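Local coordinates for protein 2-keto-3-deoxy-D-arabinonate dehydratase (Sulfolobus solfataricus, PDB 2Q1C) that dehydrates 2-keto-3-deoxy-D-arabinonate to 2,5-dioxopentanoate in a pentose oxidation pathway, acting as a metal-dependent homotetrameric enzyme of the FAH family, at residues 139-144 against 166-171; 143-148 against 254-259. All coordinates share one frame; numbering follows the deposited sequence.

Contact 1 of 2, residues 139-144 against 166-171. With CA (calcium ion), chain B; 2KT (2-ketobutyric acid), chain C.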
loop_
_atom_site.group_PDB
_atom_site.type_symbol
_atom_site.label_atom_id
_atom_site.label_comp_id
_atom_site.label_asym_id
_atom_site.label_seq_id
_atom_site.Cartn_x
_atom_site.Cartn_y
_atom_site.Cartn_z
ATOM N N TRP A 139 36.481 -23.818 -9.386
ATOM C CA TRP A 139 35.749 -25.015 -9.806
ATOM C C TRP A 139 34.283 -24.994 -9.356
ATOM O O TRP A 139 33.939 -25.494 -8.279
ATOM C CB TRP A 139 36.468 -26.286 -9.321
ATOM C CG TRP A 139 35.791 -27.580 -9.708
ATOM C CD1 TRP A 139 35.270 -27.905 -10.929
ATOM C CD2 TRP A 139 35.587 -28.726 -8.869
ATOM N NE1 TRP A 139 34.744 -29.174 -10.900
ATOM C CE2 TRP A 139 34.926 -29.702 -9.648
ATOM C CE3 TRP A 139 35.894 -29.021 -7.533
ATOM C CZ2 TRP A 139 34.565 -30.953 -9.137
ATOM C CZ3 TRP A 139 35.534 -30.267 -7.024
ATOM C CH2 TRP A 139 34.877 -31.215 -7.826
ATOM N N THR A 140 33.427 -24.414 -10.197
ATOM C CA THR A 140 31.998 -24.304 -9.910
ATOM C C THR A 140 31.187 -25.140 -10.897
ATOM O O THR A 140 31.387 -25.045 -12.108
ATOM C CB THR A 140 31.539 -22.828 -9.938
ATOM O OG1 THR A 140 32.264 -22.089 -8.945
ATOM C CG2 THR A 140 30.047 -22.707 -9.656
ATOM N N LEU A 141 30.278 -25.959 -10.371
ATOM C CA LEU A 141 29.462 -26.850 -11.196
ATOM C C LEU A 141 27.966 -26.584 -11.041
ATOM O O LEU A 141 27.517 -26.178 -9.967
ATOM C CB LEU A 141 29.754 -28.318 -10.862
ATOM C CG LEU A 141 31.121 -28.916 -11.212
ATOM C CD1 LEU A 141 31.201 -30.350 -10.710
ATOM C CD2 LEU A 141 31.404 -28.860 -12.711
ATOM N N PRO A 142 27.189 -26.800 -12.122
ATOM C CA PRO A 142 25.737 -26.762 -11.997
ATOM C C PRO A 142 25.195 -28.107 -11.514
ATOM O O PRO A 142 25.709 -29.160 -11.904
ATOM C CB PRO A 142 25.272 -26.476 -13.426
ATOM C CG PRO A 142 26.331 -27.066 -14.297
ATOM C CD PRO A 142 27.619 -27.068 -13.509
ATOM N N GLU A 143 24.175 -28.069 -10.663
ATOM C CA GLU A 143 23.560 -29.294 -10.167
ATOM C C GLU A 143 22.101 -29.388 -10.620
ATOM O O GLU A 143 21.217 -28.775 -10.014
ATOM C CB GLU A 143 23.705 -29.404 -8.645
ATOM C CG GLU A 143 25.160 -29.500 -8.170
ATOM C CD GLU A 143 25.303 -29.754 -6.673
ATOM O OE1 GLU A 143 26.453 -29.796 -6.185
ATOM O OE2 GLU A 143 24.276 -29.915 -5.978
ATOM N N PRO A 144 21.854 -30.136 -11.715
ATOM C CA PRO A 144 20.519 -30.326 -12.286
ATOM C C PRO A 144 19.616 -31.125 -11.353
ATOM O O PRO A 144 19.930 -32.270 -11.012
ATOM C CB PRO A 144 20.796 -31.108 -13.577
ATOM C CG PRO A 144 22.096 -31.779 -13.351
ATOM C CD PRO A 144 22.888 -30.853 -12.485
ATOM N N SER A 166 26.847 -24.661 -7.453
ATOM C CA SER A 166 27.711 -24.942 -6.299
ATOM C C SER A 166 29.196 -24.733 -6.600
ATOM O O SER A 166 29.742 -25.344 -7.525
ATOM C CB SER A 166 27.488 -26.377 -5.803
ATOM O OG SER A 166 26.110 -26.699 -5.723
ATOM N N ALA A 167 29.842 -23.876 -5.809
ATOM C CA ALA A 167 31.286 -23.660 -5.897
ATOM C C ALA A 167 32.012 -24.828 -5.232
ATOM O O ALA A 167 32.480 -24.724 -4.092
ATOM C CB ALA A 167 31.670 -22.338 -5.251
ATOM N N ARG A 168 32.109 -25.932 -5.971
ATOM C CA ARG A 168 32.567 -27.224 -5.450
ATOM C C ARG A 168 33.960 -27.237 -4.820
ATOM O O ARG A 168 34.233 -28.056 -3.938
ATOM C CB ARG A 168 32.484 -28.290 -6.544
ATOM C CG ARG A 168 31.066 -28.727 -6.896
ATOM C CD ARG A 168 30.418 -29.521 -5.767
ATOM N NE ARG A 168 31.222 -30.678 -5.383
ATOM C CZ ARG A 168 31.200 -31.852 -6.010
ATOM N NH1 ARG A 168 30.407 -32.043 -7.059
ATOM N NH2 ARG A 168 31.977 -32.840 -5.587
ATOM N N ASP A 169 34.836 -26.343 -5.271
ATOM C CA ASP A 169 36.200 -26.284 -4.745
ATOM C C ASP A 169 36.256 -25.793 -3.297
ATOM O O ASP A 169 37.104 -26.237 -2.522
ATOM C CB ASP A 169 37.113 -25.446 -5.652
ATOM C CG ASP A 169 36.638 -24.011 -5.813
ATOM O OD1 ASP A 169 35.417 -23.787 -5.982
ATOM O OD2 ASP A 169 37.499 -23.104 -5.785
ATOM N N LEU A 170 35.343 -24.894 -2.937
ATOM C CA LEU A 170 35.260 -24.364 -1.576
ATOM C C LEU A 170 34.696 -25.397 -0.601
ATOM O O LEU A 170 35.101 -25.452 0.564
ATOM C CB LEU A 170 34.405 -23.095 -1.543
ATOM C CG LEU A 170 34.811 -21.912 -2.424
ATOM C CD1 LEU A 170 33.809 -20.781 -2.257
ATOM C CD2 LEU A 170 36.225 -21.430 -2.110
ATOM N N GLU A 171 33.755 -26.200 -1.091
ATOM C CA GLU A 171 33.165 -27.292 -0.330
ATOM C C GLU A 171 34.219 -28.358 -0.017
ATOM O O GLU A 171 34.324 -28.823 1.120
ATOM C CB GLU A 171 31.996 -27.894 -1.117
ATOM C CG GLU A 171 31.324 -29.093 -0.470
ATOM C CD GLU A 171 30.277 -29.742 -1.365
ATOM O OE1 GLU A 171 29.955 -29.174 -2.435
ATOM O OE2 GLU A 171 29.771 -30.823 -0.998
HETATM CA CA CA B . 22.443 -29.872 -4.671
HETATM C C4 2KT C . 25.549 -31.216 -1.292
HETATM C C3 2KT C . 24.726 -32.141 -1.627
HETATM C C2 2KT C . 24.071 -31.842 -2.666
HETATM O O3 2KT C . 23.931 -30.667 -2.988
HETATM C C 2KT C . 23.514 -32.800 -3.422
HETATM O OXT 2KT C . 23.639 -34.005 -3.108
HETATM O O 2KT C . 22.867 -32.468 -4.445
HETATM O O HOH W 1 28.547 -30.765 -8.304
HETATM O O HOH W 2 20.317 -30.264 -3.511
#
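W139 and R168 point the same way, side by side, where the antiparallel pairing of strands 144-150 and 156-164 continues through L141 and S166 up to the start of helix 168-173, beside the metal site of this FAH-family enzyme. CB of R168 makes a CH-pi contact 3.7 Å from the centroid of the six-membered ring of W139, over its face, a chi1 of -180° swinging the indole away from its own N and alongside the arginine. The guanidinium, turned 45° to the ring, carries CH2 of W139 over one face. NE of R168 also forms a salt bridge with OE1 of E171, 3.5 Å away. Between L141 and S166 the backbones exchange two hydrogen bonds, each 3.0 Å, S166 N to L141 O and L141 N to S166 O; D169 N adds a third, 3.3 Å from W139 O, tying the helix start to the loop. Nearer the metal, extended E143 binds the calcium ion with OE2, while OE1 pairs with R89 and weakly hydrogen-bonds OG of S166, itself bonded to K182 and to O of D164. A water at the R168 guanidinium's edge, in its plane, accepts from NH1 at 2.6 Å and donates to E143 OE1 at 3.1 Å.

Contact 2 of 2, residues 143-148 against 254-259. With CA (calcium ion), chain B; 2KT (2-ketobutyric acid), chain C.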
loop_
_atom_site.group_PDB
_atom_site.type_symbol
_atom_site.label_atom_id
_atom_site.label_comp_id
_atom_site.label_asym_id
_atom_site.label_seq_id
_atom_site.Cartn_x
_atom_site.Cartn_y
_atom_site.Cartn_z
ATOM N N GLU A 143 24.175 -28.069 -10.663
ATOM C CA GLU A 143 23.560 -29.294 -10.167
ATOM C C GLU A 143 22.101 -29.388 -10.620
ATOM O O GLU A 143 21.217 -28.775 -10.014
ATOM C CB GLU A 143 23.705 -29.404 -8.645
ATOM C CG GLU A 143 25.160 -29.500 -8.170
ATOM C CD GLU A 143 25.303 -29.754 -6.673
ATOM O OE1 GLU A 143 26.453 -29.796 -6.185
ATOM O OE2 GLU A 143 24.276 -29.915 -5.978
ATOM N N PRO A 144 21.854 -30.136 -11.715
ATOM C CA PRO A 144 20.519 -30.326 -12.286
ATOM C C PRO A 144 19.616 -31.125 -11.353
ATOM O O PRO A 144 19.930 -32.270 -11.012
ATOM C CB PRO A 144 20.796 -31.108 -13.577
ATOM C CG PRO A 144 22.096 -31.779 -13.351
ATOM C CD PRO A 144 22.888 -30.853 -12.485
ATOM N N GLU A 145 18.510 -30.518 -10.933
ATOM C CA GLU A 145 17.648 -31.122 -9.916
ATOM C C GLU A 145 16.159 -30.934 -10.185
ATOM O O GLU A 145 15.743 -29.937 -10.778
ATOM C CB GLU A 145 17.989 -30.565 -8.532
ATOM C CG GLU A 145 19.426 -30.803 -8.098
ATOM C CD GLU A 145 19.735 -30.283 -6.710
ATOM O OE1 GLU A 145 20.911 -29.943 -6.459
ATOM O OE2 GLU A 145 18.817 -30.224 -5.863
ATOM N N LEU A 146 15.368 -31.909 -9.748
ATOM C CA LEU A 146 13.920 -31.773 -9.704
ATOM C C LEU A 146 13.560 -31.021 -8.431
ATOM O O LEU A 146 14.021 -31.372 -7.344
ATOM C CB LEU A 146 13.238 -33.147 -9.723
ATOM C CG LEU A 146 11.714 -33.220 -9.549
ATOM C CD1 LEU A 146 10.974 -32.619 -10.743
ATOM C CD2 LEU A 146 11.285 -34.658 -9.325
ATOM N N ALA A 147 12.746 -29.981 -8.573
ATOM C CA ALA A 147 12.372 -29.145 -7.441
ATOM C C ALA A 147 10.859 -29.092 -7.252
ATOM O O ALA A 147 10.104 -29.082 -8.227
ATOM C CB ALA A 147 12.943 -27.749 -7.605
ATOM N N VAL A 148 10.428 -29.066 -5.994
ATOM C CA VAL A 148 9.004 -28.966 -5.667
ATOM C C VAL A 148 8.641 -27.613 -5.061
ATOM O O VAL A 148 9.406 -27.047 -4.272
ATOM C CB VAL A 148 8.526 -30.106 -4.723
ATOM C CG1 VAL A 148 8.369 -31.403 -5.491
ATOM C CG2 VAL A 148 9.473 -30.281 -3.528
ATOM N N THR A 254 15.585 -31.284 -4.790
ATOM C CA THR A 254 15.687 -32.656 -4.264
ATOM C C THR A 254 17.045 -33.365 -4.356
ATOM O O THR A 254 17.143 -34.553 -4.038
ATOM C CB THR A 254 14.613 -33.576 -4.887
ATOM O OG1 THR A 254 14.774 -33.601 -6.309
ATOM C CG2 THR A 254 13.211 -33.088 -4.537
ATOM N N GLY A 255 18.087 -32.652 -4.780
ATOM C CA GLY A 255 19.420 -33.251 -4.910
ATOM C C GLY A 255 19.742 -33.704 -6.322
ATOM O O GLY A 255 18.838 -33.993 -7.111
ATOM N N THR A 256 21.035 -33.764 -6.637
ATOM C CA THR A 256 21.494 -34.101 -7.987
ATOM C C THR A 256 22.134 -35.490 -8.089
ATOM O O THR A 256 22.535 -36.080 -7.083
ATOM C CB THR A 256 22.473 -33.031 -8.542
ATOM O OG1 THR A 256 22.656 -33.227 -9.949
ATOM C CG2 THR A 256 23.828 -33.090 -7.834
ATOM N N ALA A 257 22.222 -36.001 -9.314
ATOM C CA ALA A 257 22.899 -37.266 -9.586
ATOM C C ALA A 257 23.895 -37.134 -10.737
ATOM O O ALA A 257 24.718 -38.027 -10.955
ATOM C CB ALA A 257 21.890 -38.357 -9.878
ATOM N N ILE A 258 23.812 -36.022 -11.466
ATOM C CA ILE A 258 24.730 -35.732 -12.566
ATOM C C ILE A 258 25.848 -34.806 -12.082
ATOM O O ILE A 258 25.623 -33.619 -11.828
ATOM C CB ILE A 258 23.996 -35.105 -13.777
ATOM C CG1 ILE A 258 22.816 -35.985 -14.205
ATOM C CG2 ILE A 258 24.963 -34.900 -14.941
ATOM C CD1 ILE A 258 21.717 -35.243 -14.943
ATOM N N VAL A 259 27.049 -35.363 -11.946
ATOM C CA VAL A 259 28.201 -34.608 -11.456
ATOM C C VAL A 259 29.354 -34.646 -12.464
ATOM O O VAL A 259 30.033 -35.669 -12.595
ATOM C CB VAL A 259 28.685 -35.118 -10.068
ATOM C CG1 VAL A 259 29.859 -34.282 -9.563
ATOM C CG2 VAL A 259 27.547 -35.101 -9.051
HETATM CA CA CA B . 22.443 -29.872 -4.671
HETATM C C4 2KT C . 25.549 -31.216 -1.292
HETATM C C3 2KT C . 24.726 -32.141 -1.627
HETATM C C2 2KT C . 24.071 -31.842 -2.666
HETATM O O3 2KT C . 23.931 -30.667 -2.988
HETATM C C 2KT C . 23.514 -32.800 -3.422
HETATM O OXT 2KT C . 23.639 -34.005 -3.108
HETATM O O 2KT C . 22.867 -32.468 -4.445
HETATM O O HOH W 3 20.006 -35.164 -11.069
HETATM O O HOH W 2 20.317 -30.264 -3.511
#
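The carboxylate of E145 is met on one face by the backbone of G255, whose N-H bonds to OE2 at 2.8 Å from 62° out of the carboxylate plane. OE2 is also hydrogen-bonded to a calcium-bound water and to OG1 of T253, while the extended chain carries OE1 to the calcium ion itself. Residues 254-259 follow strand 250-253, the antiparallel neighbour of strand 144-150, so the contact extends this pairing to the metal site of the FAH-family domain. The puckered ring of P144 presents CG to CD1 of I258 at 3.8 Å, the two side chains crossing at about a right angle. The chi1 of T256 (-167°) directs OG1 to P144 O, 3.1 Å away and above the carbonyl plane, and leaves CG2 to pack on the side chain of E143. A water donating to the same P144 O accepts from A257 N. Farther along the strand, L146 O receives both T254 N, at 3.0 Å, and T254 OG1, at 2.6 Å. The backbone N of T256 donates to O of 2-ketobutyric acid at 3.1 Å with an N-H...O angle of 160°. Segment 143-148 thus supplies two metal ligands, E143 and E145, and the acid chelates the calcium ion through this carboxylate oxygen and keto oxygen O3; for a substrate bound likewise, the ion and the T256 N-H probably offset the carboxylate's charge, and the ion probably polarises the ketone.

In the fold
Both contacts are buried, contact 2 about 7 Å from the centre of the chain and contact 1 about 14 Å (centre to centre), where D169 is partly exposed and L170 packs on R112 of a second subunit. They share E143 and P144, the point at which the loop 139-144 passes into strand 144-150, and both reach the same calcium ion, to which D164 also contributes. Their chemistry differs: contact 1 combines a backbone bridge with aromatic and charged side chains at a helix start, whereas contact 2 pairs threonine hydroxyls with backbone carbonyls and sets metal-binding carboxylates beside a backbone N-H that bonds the acid. The two meet directly where R168 NH1 packs against V259 CG1 at 3.4 Å.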